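Local coordinates for glycosylation Associate Protein 2 (Streptococcus agalactiae serotype V, PDB 6OYC) that probably takes part, within a Gap1-Gap2-Gap3 complex, in the glycosylation and secretion of streptococcal surface glycoproteins through the accessory Sec system, at residues 155-160 / 329-334; 336-341 / 433-438; 346-351 / 381-386; 396-401 / 417-422; 466-471 / 480-485. All blocks are in the same frame, centred on the assembly; numbering follows the deposited sequence.

Contact 1. Residues 155-160 / 329-334; sequences NNYLEL and PRLQGG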
# COMPACT_ATOMS: atom_id res chain seq x y z
N ASN B 155 14.40 6.09 16.59
CA ASN B 155 13.28 5.33 17.11
C ASN B 155 13.00 4.05 16.34
O ASN B 155 12.18 3.26 16.79
CB ASN B 155 12.02 6.18 17.13
CG ASN B 155 11.21 5.94 18.37
OD1 ASN B 155 11.75 5.88 19.47
ND2 ASN B 155 9.90 5.77 18.20
N ASN B 156 13.65 3.82 15.21
CA ASN B 156 13.20 2.73 14.36
C ASN B 156 14.27 1.71 13.96
O ASN B 156 13.95 0.76 13.24
CB ASN B 156 12.55 3.31 13.09
CG ASN B 156 11.37 4.23 13.43
OD1 ASN B 156 11.51 5.46 13.46
ND2 ASN B 156 10.20 3.63 13.70
N TYR B 157 15.51 1.87 14.43
CA TYR B 157 16.56 0.92 14.08
C TYR B 157 17.39 0.55 15.30
O TYR B 157 17.77 1.42 16.10
CB TYR B 157 17.43 1.47 12.96
CG TYR B 157 16.62 1.60 11.70
CD1 TYR B 157 15.92 2.77 11.42
CD2 TYR B 157 16.49 0.52 10.82
CE1 TYR B 157 15.14 2.87 10.27
CE2 TYR B 157 15.72 0.62 9.68
CZ TYR B 157 15.04 1.79 9.41
OH TYR B 157 14.27 1.89 8.27
N LEU B 158 17.63 -0.75 15.45
CA LEU B 158 18.47 -1.31 16.49
C LEU B 158 19.65 -2.01 15.84
O LEU B 158 19.48 -2.79 14.89
CB LEU B 158 17.70 -2.28 17.39
CG LEU B 158 18.52 -3.20 18.28
CD1 LEU B 158 19.44 -2.42 19.21
CD2 LEU B 158 17.60 -4.13 19.08
N GLU B 159 20.84 -1.74 16.36
CA GLU B 159 22.09 -2.21 15.79
C GLU B 159 22.81 -3.04 16.85
O GLU B 159 23.08 -2.54 17.95
CB GLU B 159 22.94 -1.01 15.36
CG GLU B 159 24.03 -1.30 14.38
CD GLU B 159 24.75 -0.04 13.95
OE1 GLU B 159 24.39 1.05 14.46
OE2 GLU B 159 25.68 -0.15 13.12
N LEU B 160 23.10 -4.29 16.52
CA LEU B 160 23.81 -5.21 17.39
C LEU B 160 25.09 -5.64 16.69
O LEU B 160 25.05 -6.03 15.52
CB LEU B 160 22.96 -6.42 17.73
CG LEU B 160 21.62 -6.01 18.34
CD1 LEU B 160 20.51 -6.99 18.00
CD2 LEU B 160 21.80 -5.87 19.84
N PRO B 329 4.88 2.73 4.17
CA PRO B 329 4.69 2.15 5.51
C PRO B 329 5.91 2.22 6.42
O PRO B 329 5.89 1.56 7.47
CB PRO B 329 4.38 0.68 5.17
CG PRO B 329 5.29 0.41 3.98
CD PRO B 329 5.26 1.72 3.17
N ARG B 330 6.96 2.95 6.07
CA ARG B 330 8.20 2.92 6.84
C ARG B 330 8.09 3.74 8.12
O ARG B 330 7.18 4.57 8.29
CB ARG B 330 9.36 3.42 5.98
CG ARG B 330 9.62 2.55 4.74
CD ARG B 330 10.58 3.22 3.75
NE ARG B 330 10.05 4.50 3.28
CZ ARG B 330 10.77 5.46 2.71
NH1 ARG B 330 12.08 5.30 2.53
NH2 ARG B 330 10.20 6.59 2.32
N LEU B 331 9.01 3.48 9.04
CA LEU B 331 9.21 4.28 10.27
C LEU B 331 7.94 4.21 11.12
O LEU B 331 7.35 3.13 11.27
CB LEU B 331 9.65 5.66 9.90
CG LEU B 331 11.02 5.80 9.27
CD1 LEU B 331 11.50 7.25 9.36
CD2 LEU B 331 12.02 4.85 9.93
N GLN B 332 7.48 5.34 11.68
CA GLN B 332 6.24 5.35 12.45
C GLN B 332 5.01 5.33 11.54
O GLN B 332 4.15 4.45 11.66
CB GLN B 332 6.18 6.57 13.38
CG GLN B 332 5.02 6.44 14.39
CD GLN B 332 4.71 7.74 15.15
OE1 GLN B 332 5.41 8.75 15.01
NE2 GLN B 332 3.66 7.71 15.96
N GLY B 333 4.89 6.31 10.65
CA GLY B 333 3.70 6.40 9.82
C GLY B 333 3.98 6.86 8.40
O GLY B 333 3.10 7.42 7.74
N GLY B 334 5.20 6.63 7.94
CA GLY B 334 5.61 7.04 6.60
C GLY B 334 6.87 7.87 6.70
O GLY B 334 7.18 8.47 7.73

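Contact 2. Residues 336-341 / 433-438; sequences FYIGSK and EKLNNY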
# COMPACT_ATOMS: atom_id res chain seq x y z
N PHE B 336 7.74 10.01 3.82
CA PHE B 336 7.66 11.07 2.82
C PHE B 336 8.20 10.63 1.45
O PHE B 336 8.73 11.44 0.69
CB PHE B 336 8.40 12.33 3.32
CG PHE B 336 7.64 13.08 4.38
CD1 PHE B 336 7.47 12.55 5.64
CD2 PHE B 336 7.05 14.30 4.11
CE1 PHE B 336 6.74 13.22 6.61
CE2 PHE B 336 6.33 14.98 5.06
CZ PHE B 336 6.17 14.44 6.32
N TYR B 337 8.07 9.34 1.14
CA TYR B 337 8.34 8.79 -0.20
C TYR B 337 9.76 9.05 -0.68
O TYR B 337 10.03 8.95 -1.88
CB TYR B 337 7.31 9.29 -1.22
CG TYR B 337 5.92 9.00 -0.74
CD1 TYR B 337 5.32 7.78 -0.99
CD2 TYR B 337 5.22 9.93 0.04
CE1 TYR B 337 4.03 7.49 -0.52
CE2 TYR B 337 3.93 9.65 0.50
CZ TYR B 337 3.35 8.43 0.23
OH TYR B 337 2.08 8.15 0.70
N ILE B 338 10.69 9.34 0.21
CA ILE B 338 12.08 9.52 -0.19
C ILE B 338 12.94 8.45 0.46
O ILE B 338 12.55 7.81 1.44
CB ILE B 338 12.61 10.93 0.14
CG1 ILE B 338 12.39 11.26 1.61
CG2 ILE B 338 11.91 11.98 -0.74
CD1 ILE B 338 13.14 12.49 2.05
N GLY B 339 14.11 8.25 -0.12
CA GLY B 339 15.02 7.22 0.34
C GLY B 339 16.08 6.98 -0.70
O GLY B 339 16.57 7.93 -1.30
N SER B 340 16.44 5.72 -0.93
CA SER B 340 17.47 5.41 -1.90
C SER B 340 17.03 5.84 -3.29
O SER B 340 15.85 6.08 -3.57
CB SER B 340 17.81 3.91 -1.89
OG SER B 340 16.91 3.13 -2.68
N LYS B 341 18.02 5.97 -4.18
CA LYS B 341 17.71 6.27 -5.57
C LYS B 341 16.91 5.16 -6.19
O LYS B 341 16.03 5.42 -7.02
CB LYS B 341 19.00 6.48 -6.38
CG LYS B 341 19.83 7.75 -6.06
CD LYS B 341 20.27 7.84 -4.57
CE LYS B 341 21.02 6.56 -4.09
NZ LYS B 341 20.93 6.35 -2.62
N GLU B 433 19.58 21.57 6.74
CA GLU B 433 19.50 22.35 5.51
C GLU B 433 19.74 21.46 4.29
O GLU B 433 19.15 21.68 3.22
CB GLU B 433 20.48 23.53 5.56
CG GLU B 433 21.87 23.27 4.96
CD GLU B 433 22.81 24.47 5.14
OE1 GLU B 433 22.35 25.48 5.70
OE2 GLU B 433 24.00 24.39 4.73
N LYS B 434 20.60 20.46 4.44
CA LYS B 434 20.83 19.50 3.37
C LYS B 434 19.55 18.76 3.00
O LYS B 434 19.27 18.51 1.82
CB LYS B 434 21.91 18.50 3.78
CG LYS B 434 23.35 18.97 3.63
CD LYS B 434 24.30 17.77 3.52
CE LYS B 434 25.75 18.20 3.57
NZ LYS B 434 26.01 19.09 4.74
N LEU B 435 18.76 18.38 4.02
CA LEU B 435 17.49 17.72 3.76
C LEU B 435 16.50 18.67 3.10
O LEU B 435 15.75 18.27 2.21
CB LEU B 435 16.93 17.15 5.07
CG LEU B 435 15.51 16.59 5.08
CD1 LEU B 435 15.34 15.58 3.97
CD2 LEU B 435 15.19 15.95 6.45
N ASN B 436 16.48 19.93 3.53
CA ASN B 436 15.69 20.93 2.82
C ASN B 436 16.12 20.99 1.36
O ASN B 436 15.28 20.95 0.44
CB ASN B 436 15.82 22.30 3.48
CG ASN B 436 14.96 22.44 4.72
OD1 ASN B 436 14.13 21.59 5.00
ND2 ASN B 436 15.17 23.51 5.46
N ASN B 437 17.42 21.04 1.12
CA ASN B 437 17.90 21.21 -0.24
C ASN B 437 17.66 19.97 -1.08
O ASN B 437 17.49 20.07 -2.31
CB ASN B 437 19.38 21.59 -0.22
CG ASN B 437 19.60 23.01 0.32
OD1 ASN B 437 18.74 23.88 0.14
ND2 ASN B 437 20.72 23.24 0.98
N TYR B 438 17.61 18.80 -0.44
CA TYR B 438 17.27 17.55 -1.13
C TYR B 438 15.97 17.68 -1.91
O TYR B 438 15.87 17.21 -3.05
CB TYR B 438 17.16 16.44 -0.09
CG TYR B 438 17.06 15.05 -0.66
CD1 TYR B 438 18.19 14.39 -1.12
CD2 TYR B 438 15.85 14.39 -0.71
CE1 TYR B 438 18.11 13.10 -1.62
CE2 TYR B 438 15.76 13.10 -1.21
CZ TYR B 438 16.90 12.46 -1.66
OH TYR B 438 16.82 11.19 -2.16

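Contact 3. Residues 346-351 / 381-386; sequences KIVDAI and GAKLNP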
# COMPACT_ATOMS: atom_id res chain seq x y z
N LYS B 346 11.90 3.89 -8.29
CA LYS B 346 10.84 2.90 -8.43
C LYS B 346 9.47 3.54 -8.31
O LYS B 346 8.52 3.10 -8.96
CB LYS B 346 11.01 1.79 -7.40
CG LYS B 346 12.04 0.81 -7.87
CD LYS B 346 12.21 -0.34 -6.96
CE LYS B 346 13.05 -1.38 -7.65
NZ LYS B 346 13.32 -2.50 -6.76
N ILE B 347 9.34 4.60 -7.50
CA ILE B 347 8.07 5.31 -7.44
C ILE B 347 7.76 5.95 -8.79
O ILE B 347 6.64 5.86 -9.29
CB ILE B 347 8.09 6.35 -6.30
CG1 ILE B 347 8.31 5.64 -4.95
CG2 ILE B 347 6.81 7.18 -6.30
CD1 ILE B 347 8.35 6.56 -3.75
N VAL B 348 8.77 6.56 -9.41
CA VAL B 348 8.55 7.22 -10.70
C VAL B 348 8.20 6.19 -11.76
O VAL B 348 7.24 6.35 -12.52
CB VAL B 348 9.78 8.06 -11.08
CG1 VAL B 348 9.75 8.47 -12.54
CG2 VAL B 348 9.89 9.29 -10.16
N ASP B 349 8.97 5.09 -11.80
CA ASP B 349 8.67 4.03 -12.76
C ASP B 349 7.27 3.48 -12.55
O ASP B 349 6.57 3.18 -13.53
CB ASP B 349 9.71 2.91 -12.65
CG ASP B 349 11.11 3.36 -13.07
OD1 ASP B 349 11.26 4.47 -13.62
OD2 ASP B 349 12.07 2.59 -12.84
N ALA B 350 6.83 3.33 -11.29
CA ALA B 350 5.54 2.71 -11.04
C ALA B 350 4.41 3.54 -11.60
O ALA B 350 3.45 3.00 -12.16
CB ALA B 350 5.33 2.49 -9.54
N ILE B 351 4.50 4.87 -11.47
CA ILE B 351 3.50 5.74 -12.09
C ILE B 351 3.63 5.74 -13.61
O ILE B 351 2.64 5.57 -14.33
CB ILE B 351 3.57 7.16 -11.50
CG1 ILE B 351 3.39 7.10 -9.97
CG2 ILE B 351 2.47 8.05 -12.11
CD1 ILE B 351 4.05 8.22 -9.22
N GLY B 381 6.75 14.52 -8.89
CA GLY B 381 6.22 15.26 -10.03
C GLY B 381 7.31 15.88 -10.89
O GLY B 381 7.23 15.86 -12.12
N ALA B 382 8.37 16.38 -10.24
CA ALA B 382 9.54 16.89 -10.95
C ALA B 382 10.07 15.92 -12.01
O ALA B 382 10.64 16.35 -13.02
CB ALA B 382 10.64 17.22 -9.94
N LYS B 383 9.92 14.61 -11.80
CA LYS B 383 10.38 13.64 -12.77
C LYS B 383 9.30 13.21 -13.74
O LYS B 383 9.58 12.44 -14.66
CB LYS B 383 10.94 12.40 -12.07
CG LYS B 383 12.38 12.55 -11.63
CD LYS B 383 12.44 13.33 -10.33
CE LYS B 383 13.55 12.84 -9.41
NZ LYS B 383 13.33 13.41 -8.04
N LEU B 384 8.07 13.68 -13.54
CA LEU B 384 6.95 13.18 -14.31
C LEU B 384 6.28 14.22 -15.19
O LEU B 384 5.51 13.84 -16.09
CB LEU B 384 5.90 12.56 -13.37
CG LEU B 384 6.35 11.25 -12.70
CD1 LEU B 384 5.52 10.96 -11.47
CD2 LEU B 384 6.25 10.13 -13.69
N ASN B 385 6.55 15.52 -14.98
CA ASN B 385 5.96 16.62 -15.73
C ASN B 385 4.45 16.43 -15.88
O ASN B 385 3.95 16.34 -17.01
CB ASN B 385 6.64 16.78 -17.09
CG ASN B 385 6.43 18.16 -17.69
OD1 ASN B 385 5.53 18.90 -17.31
ND2 ASN B 385 7.27 18.51 -18.65
N PRO B 386 3.71 16.33 -14.78
CA PRO B 386 2.28 16.03 -14.88
C PRO B 386 1.49 17.23 -15.38
O PRO B 386 1.95 18.38 -15.38
CB PRO B 386 1.90 15.67 -13.45
CG PRO B 386 2.83 16.49 -12.61
CD PRO B 386 4.13 16.51 -13.38

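Contact 4. Residues 396-401 / 417-422; sequences FNLGTV and LDIQLL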
# COMPACT_ATOMS: atom_id res chain seq x y z
N PHE B 396 7.45 20.79 2.39
CA PHE B 396 8.58 20.64 1.49
C PHE B 396 9.93 20.73 2.19
O PHE B 396 10.92 20.24 1.64
CB PHE B 396 8.58 21.71 0.38
CG PHE B 396 7.31 21.79 -0.44
CD1 PHE B 396 6.55 20.67 -0.70
CD2 PHE B 396 6.91 23.01 -0.98
CE1 PHE B 396 5.38 20.76 -1.47
CE2 PHE B 396 5.75 23.11 -1.74
CZ PHE B 396 4.98 21.99 -1.99
N ASN B 397 9.99 21.36 3.36
CA ASN B 397 11.25 21.62 4.04
C ASN B 397 11.31 20.69 5.25
O ASN B 397 10.95 21.08 6.37
CB ASN B 397 11.36 23.09 4.40
CG ASN B 397 11.20 24.00 3.18
OD1 ASN B 397 12.08 24.06 2.32
ND2 ASN B 397 10.08 24.70 3.10
N LEU B 398 11.75 19.46 5.02
CA LEU B 398 11.72 18.46 6.09
C LEU B 398 12.75 18.78 7.17
O LEU B 398 12.45 18.69 8.36
CB LEU B 398 11.96 17.07 5.51
CG LEU B 398 10.67 16.36 5.09
CD1 LEU B 398 10.96 14.97 4.56
CD2 LEU B 398 9.69 16.33 6.25
N GLY B 399 13.97 19.16 6.76
CA GLY B 399 14.96 19.64 7.72
C GLY B 399 14.46 20.78 8.58
O GLY B 399 14.80 20.86 9.77
N THR B 400 13.62 21.65 8.02
CA THR B 400 12.98 22.70 8.81
C THR B 400 11.95 22.11 9.77
O THR B 400 11.86 22.53 10.94
CB THR B 400 12.33 23.73 7.89
OG1 THR B 400 13.35 24.48 7.21
CG2 THR B 400 11.41 24.67 8.67
N VAL B 401 11.14 21.14 9.31
CA VAL B 401 10.21 20.46 10.20
C VAL B 401 10.97 19.82 11.36
O VAL B 401 10.53 19.86 12.52
CB VAL B 401 9.38 19.43 9.43
CG1 VAL B 401 8.45 18.64 10.38
CG2 VAL B 401 8.57 20.12 8.31
N LEU B 417 12.54 13.68 13.09
CA LEU B 417 13.94 13.43 13.43
C LEU B 417 14.41 12.10 12.86
O LEU B 417 15.51 11.99 12.31
CB LEU B 417 14.14 13.47 14.94
CG LEU B 417 13.64 14.75 15.63
CD1 LEU B 417 14.10 14.82 17.08
CD2 LEU B 417 14.11 15.98 14.86
N ASP B 418 13.57 11.07 12.96
CA ASP B 418 13.91 9.79 12.35
C ASP B 418 13.94 9.89 10.83
O ASP B 418 14.78 9.25 10.18
CB ASP B 418 12.92 8.73 12.80
CG ASP B 418 13.00 8.47 14.29
OD1 ASP B 418 14.14 8.28 14.81
OD2 ASP B 418 11.94 8.47 14.95
N ILE B 419 13.07 10.72 10.25
CA ILE B 419 13.10 10.91 8.81
C ILE B 419 14.40 11.59 8.38
O ILE B 419 14.99 11.22 7.35
CB ILE B 419 11.86 11.69 8.36
CG1 ILE B 419 10.61 10.92 8.78
CG2 ILE B 419 11.89 11.92 6.86
CD1 ILE B 419 9.29 11.63 8.47
N GLN B 420 14.89 12.56 9.16
CA GLN B 420 16.19 13.15 8.83
C GLN B 420 17.31 12.15 9.02
O GLN B 420 18.26 12.10 8.21
CB GLN B 420 16.47 14.40 9.68
CG GLN B 420 17.81 15.05 9.29
CD GLN B 420 17.99 16.47 9.80
OE1 GLN B 420 17.06 17.28 9.79
NE2 GLN B 420 19.20 16.77 10.27
N LEU B 421 17.25 11.35 10.09
CA LEU B 421 18.21 10.26 10.24
C LEU B 421 18.19 9.34 9.03
O LEU B 421 19.24 9.01 8.47
CB LEU B 421 17.92 9.46 11.50
CG LEU B 421 18.58 9.99 12.76
CD1 LEU B 421 18.25 9.08 13.94
CD2 LEU B 421 20.09 10.15 12.55
N LEU B 422 16.99 8.91 8.61
CA LEU B 422 16.92 8.04 7.45
C LEU B 422 17.69 8.62 6.28
O LEU B 422 18.42 7.90 5.59
CB LEU B 422 15.45 7.78 7.08
CG LEU B 422 15.09 6.70 6.05
CD1 LEU B 422 13.62 6.27 6.19
CD2 LEU B 422 15.34 7.15 4.63

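Contact 5. Residues 466-471 / 480-485; sequences TAFSDL and HKILGR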
# COMPACT_ATOMS: atom_id res chain seq x y z
N THR B 466 6.98 28.34 5.33
CA THR B 466 7.64 28.83 4.12
C THR B 466 7.25 28.07 2.84
O THR B 466 7.75 28.43 1.76
CB THR B 466 9.16 28.74 4.34
OG1 THR B 466 9.86 29.07 3.14
CG2 THR B 466 9.57 27.36 4.82
N ALA B 467 6.37 27.07 2.92
CA ALA B 467 6.21 26.12 1.82
C ALA B 467 5.66 26.80 0.56
O ALA B 467 6.29 26.75 -0.51
CB ALA B 467 5.30 24.97 2.26
N PHE B 468 4.49 27.43 0.66
CA PHE B 468 3.89 28.07 -0.51
C PHE B 468 4.83 29.12 -1.10
O PHE B 468 5.12 29.09 -2.30
CB PHE B 468 2.55 28.70 -0.15
CG PHE B 468 1.90 29.42 -1.30
CD1 PHE B 468 2.03 28.95 -2.60
CD2 PHE B 468 1.18 30.59 -1.09
CE1 PHE B 468 1.44 29.62 -3.66
CE2 PHE B 468 0.58 31.26 -2.15
CZ PHE B 468 0.71 30.77 -3.44
N SER B 469 5.31 30.05 -0.27
CA SER B 469 6.18 31.12 -0.76
C SER B 469 7.38 30.56 -1.51
O SER B 469 7.67 30.97 -2.64
CB SER B 469 6.65 32.00 0.40
OG SER B 469 5.62 32.15 1.36
N ASP B 470 8.10 29.61 -0.89
CA ASP B 470 9.27 29.02 -1.54
C ASP B 470 8.95 28.50 -2.92
O ASP B 470 9.80 28.57 -3.82
CB ASP B 470 9.80 27.87 -0.70
CG ASP B 470 10.46 28.33 0.54
OD1 ASP B 470 10.84 29.51 0.59
OD2 ASP B 470 10.58 27.52 1.48
N LEU B 471 7.75 27.98 -3.11
CA LEU B 471 7.39 27.37 -4.38
C LEU B 471 7.25 28.42 -5.48
O LEU B 471 7.70 28.21 -6.62
CB LEU B 471 6.11 26.55 -4.23
CG LEU B 471 5.74 25.73 -5.45
CD1 LEU B 471 6.94 24.89 -5.88
CD2 LEU B 471 4.53 24.87 -5.16
N HIS B 480 0.85 32.53 -13.37
CA HIS B 480 -0.37 31.73 -13.44
C HIS B 480 -0.18 30.29 -12.99
O HIS B 480 -1.16 29.62 -12.66
CB HIS B 480 -0.88 31.73 -14.88
CG HIS B 480 0.16 31.29 -15.87
ND1 HIS B 480 1.22 32.09 -16.23
CD2 HIS B 480 0.32 30.12 -16.53
CE1 HIS B 480 1.98 31.44 -17.10
NE2 HIS B 480 1.46 30.25 -17.30
N LYS B 481 1.06 29.78 -12.99
CA LYS B 481 1.26 28.34 -12.85
C LYS B 481 0.88 27.83 -11.46
O LYS B 481 0.49 26.66 -11.33
CB LYS B 481 2.70 27.96 -13.19
CG LYS B 481 2.87 27.41 -14.60
CD LYS B 481 4.17 26.62 -14.76
CE LYS B 481 4.21 25.87 -16.09
NZ LYS B 481 4.13 26.78 -17.29
N ILE B 482 0.95 28.67 -10.43
CA ILE B 482 0.61 28.26 -9.06
C ILE B 482 -0.59 29.04 -8.60
O ILE B 482 -0.51 30.26 -8.38
CB ILE B 482 1.77 28.47 -8.09
CG1 ILE B 482 2.87 27.50 -8.39
CG2 ILE B 482 1.35 28.23 -6.67
CD1 ILE B 482 4.12 28.22 -8.57
N LEU B 483 -1.68 28.34 -8.35
CA LEU B 483 -2.90 28.94 -7.81
C LEU B 483 -2.95 28.63 -6.32
O LEU B 483 -3.30 27.51 -5.92
CB LEU B 483 -4.12 28.39 -8.53
CG LEU B 483 -4.22 28.56 -10.05
CD1 LEU B 483 -5.67 28.71 -10.44
CD2 LEU B 483 -3.42 29.76 -10.53
N GLY B 484 -2.61 29.61 -5.50
CA GLY B 484 -2.77 29.45 -4.07
C GLY B 484 -4.20 29.70 -3.63
O GLY B 484 -5.02 30.24 -4.36
N ARG B 485 -4.50 29.25 -2.41
CA ARG B 485 -5.74 29.62 -1.72
C ARG B 485 -5.45 29.41 -0.23
O ARG B 485 -5.62 28.30 0.28
CB ARG B 485 -6.94 28.82 -2.17
CG ARG B 485 -8.14 28.96 -1.22
CD ARG B 485 -9.50 28.86 -1.91
NE ARG B 485 -10.57 28.83 -0.91
CZ ARG B 485 -11.84 28.56 -1.17
NH1 ARG B 485 -12.24 28.28 -2.41
NH2 ARG B 485 -12.73 28.55 -0.18

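Contact 1. Residues 155-160 / 329-334
The backbone O of L331 is gripped by K134 NZ and Q136 NE2, while OE1 of the same Q136 takes N156 ND2, so one amide ties both segments together. The contact sets N156 and Y157, at the lead-in to strand 157-165 of an all-beta module, on the loop that follows strand 323-327 of the alpha/beta-hydrolase-like domain. Across the contact itself the touching is van der Waals, part methyl packing on L331 CD2 and part amide over backbone. The methyl sits 3.6 Å from N156 CB and 3.7 Å from Y157 CE1, reaching the tyrosine ring obliquely. L331 has CG trans to its own carbonyl carbon (chi1 -67°), and the end of its side chain approaches both N156 and Y157. The N156 amide lies against the L331 backbone, with ND2 3.5 Å from L331 C. Further along the ring, Y157 OH is bonded to E191 OE2 and H282 NE2, which hold the phenol end in place beside the methyl. On the loop side the chain turns back on itself, G334 N donating to R330 O at 2.9 Å. The phenol oxygen also passes near the loop, Y157 OH standing 4.1 Å from L331 CD2.

Contact 2. Residues 336-341 / 433-438
L435 is the first residue of 433-438 to meet the loop 336-341: its CD1 comes within 4.3 Å of I338 CD1, a light methyl-to-methyl touch. L398 of helix 398-403 packs on both of these side chains. The loop that L435 faces follows strand 323-327 of an alpha/beta-hydrolase-like domain and ends at the N-cap S340, whose OG caps Y343 N in the first turn of helix 341-358. One turn along the helix from L435, Y438 has the largest share of the contact, with I338 close behind. The tyrosine ring swings out toward the loop on a trans first torsion (chi1 -169°), and the isoleucine reaches back alongside it, pointing the other way. I338 CG2 meets the edge of the ring near its plane, 4.0 Å from Y438 CE2. I338 holds CG1 between its N and carbonyl carbon (chi1 53°), which sends CD1 toward L435 while CG2 takes the tyrosine. Y438 OH passes 3.4 Å from G339 O but is bonded to E344 OE2, the same carboxylate oxygen that accepts from G339 N.

Contact 3. Residues 346-351 / 381-386
V348 and I351, one helical turn apart on helix 341-358, receive L384 from the bend that follows helix 372-381, and this buried apolar trio is the tight part of the contact. The two methyls of L384 divide the work: CD1 lies 3.8 Å from I351 CD1, and CD2 lies 4.0 Å from V348 CG1. The leucine runs counter to V348 but lies roughly perpendicular to I351, so its fork straddles both helix residues. CD2 also comes to 4.1 Å from V348 O, closing over the helix backbone. The trio rests on the sheet, I351 on L365 and L384 on L367 of strand 365-370. K383 is at the exposed margin. Only the root of its chain packs, CB resting 3.8 Å from V348 CG2. The chain then bends at chi2 and chi3 and leads away from the helix, carrying NZ to S442 OG and into a cation-pi contact with Y379. The bend of the backbone is fastened at G381 O, which accepts from L384 N at 2.7 Å and from N385 N at 3.0 Å and so holds the turn that presents L384. In fold terms, helix 341-358 leads into strand 365-370 and helix 372-381 leaves it, so the contact joins helix 341-358 to the turn at the end of helix 372-381, beside that strand. This layering is characteristic of the alpha/beta-hydrolase fold, in which the second of these helices probably corresponds to the one that follows the nucleophile elbow.

Contact 4. Residues 396-401 / 417-422
G399 and Q420 bring helix 398-403 and helix 416-424 to their nearest backbone approach, CA to CA 6.7 Å. With no side chain on G399, the end of Q420 can lie directly against its backbone, OE1 standing 3.8 Å from G399 CA. Q420 reaches there by an extended chain, in which both the first torsion (chi1 -178°) and the second (chi2 165°) are trans. Beside this polar arm is an apolar touch: L398 CD1 meets I419 CG2 at 3.9 Å, the leucine set nearly square to the isoleucine. Each of the two enters by a single methyl, so the touch is a narrow one, next to the closest point of the two backbones. L398 further rests on L435 and Y375, and I419 on F336, so the pair belongs to a larger hydrophobic cluster. Both helices lie between strands 388-392 and 452-458, the part of the chain where many alpha/beta hydrolases carry their cap insertions. The Q420 amide is buried yet satisfied at both ends, NE2 by D426 O and OE1 by S432 OG. The hydroxyl of S432, on helix 429-444, bonds Q420 OE1 and, only weakly, G399 O, consistent with a partly indirect link between the two helices through a third.

Contact 5. Residues 466-471 / 480-485
This is apolar helix-on-strand packing at the edge of the mixed sheet of the alpha/beta-hydrolase-like domain, within the beta-alpha-beta unit made by strand 452-458, helix 467-473 and strand 482-487. The short axes of 467-471 and 482-485 run nearly antiparallel, at 159°, and approach to 10.4 Å. I482 is the central side chain. Its CG2 lies in the plane of the F468 ring, at the edge, 3.3 Å from F468 CE1, shorter than usual packing, so the fit there is tight. An anti first torsion (chi1 178°) projects the F468 ring toward the strand. The two side chains lie alongside each other, head to tail. The far end of the ring reaches G484, with CZ 3.8 Å from G484 CA. The second branch of I482 is turned to the next helical turn: CD1 is 4.3 Å from L471 CG and 4.1 Å from L471 O. F468 and G484 thus form the more exposed margin, and I482 with L471 the buried one. Around them, F468 and L471 also cover L455 of strand 452-458, I482 covers F453, and L471 touches F396. Strand 482-487 is an outermost strand of the sheet, hydrogen-bonded through L483 to strand 452-458.

Contacts 1, 2 and 4 touch one another; contact 3 touches contact 2 alone, Y337 O on I347 CD1, and contact 5 touches contact 4. Contacts 2 and 4 are closest, with centres about 8 Å apart, and lie on adjoining helices, 429-444 in contact 2 and 398-403 and 416-424 in contact 4, tied by N436 ND2 to T400 OG1. Contact 1 reaches contact 2 through R330 NH1 to I338 O and contact 4 through N155 N to D418 OD1, so the beta module is linked to the hydrolase-like domain through its helical region. Along the chain, contacts 3 and 4 fall between the two segments of contact 2. Contact 5 comes last, about 33 Å from contact 1 between centres.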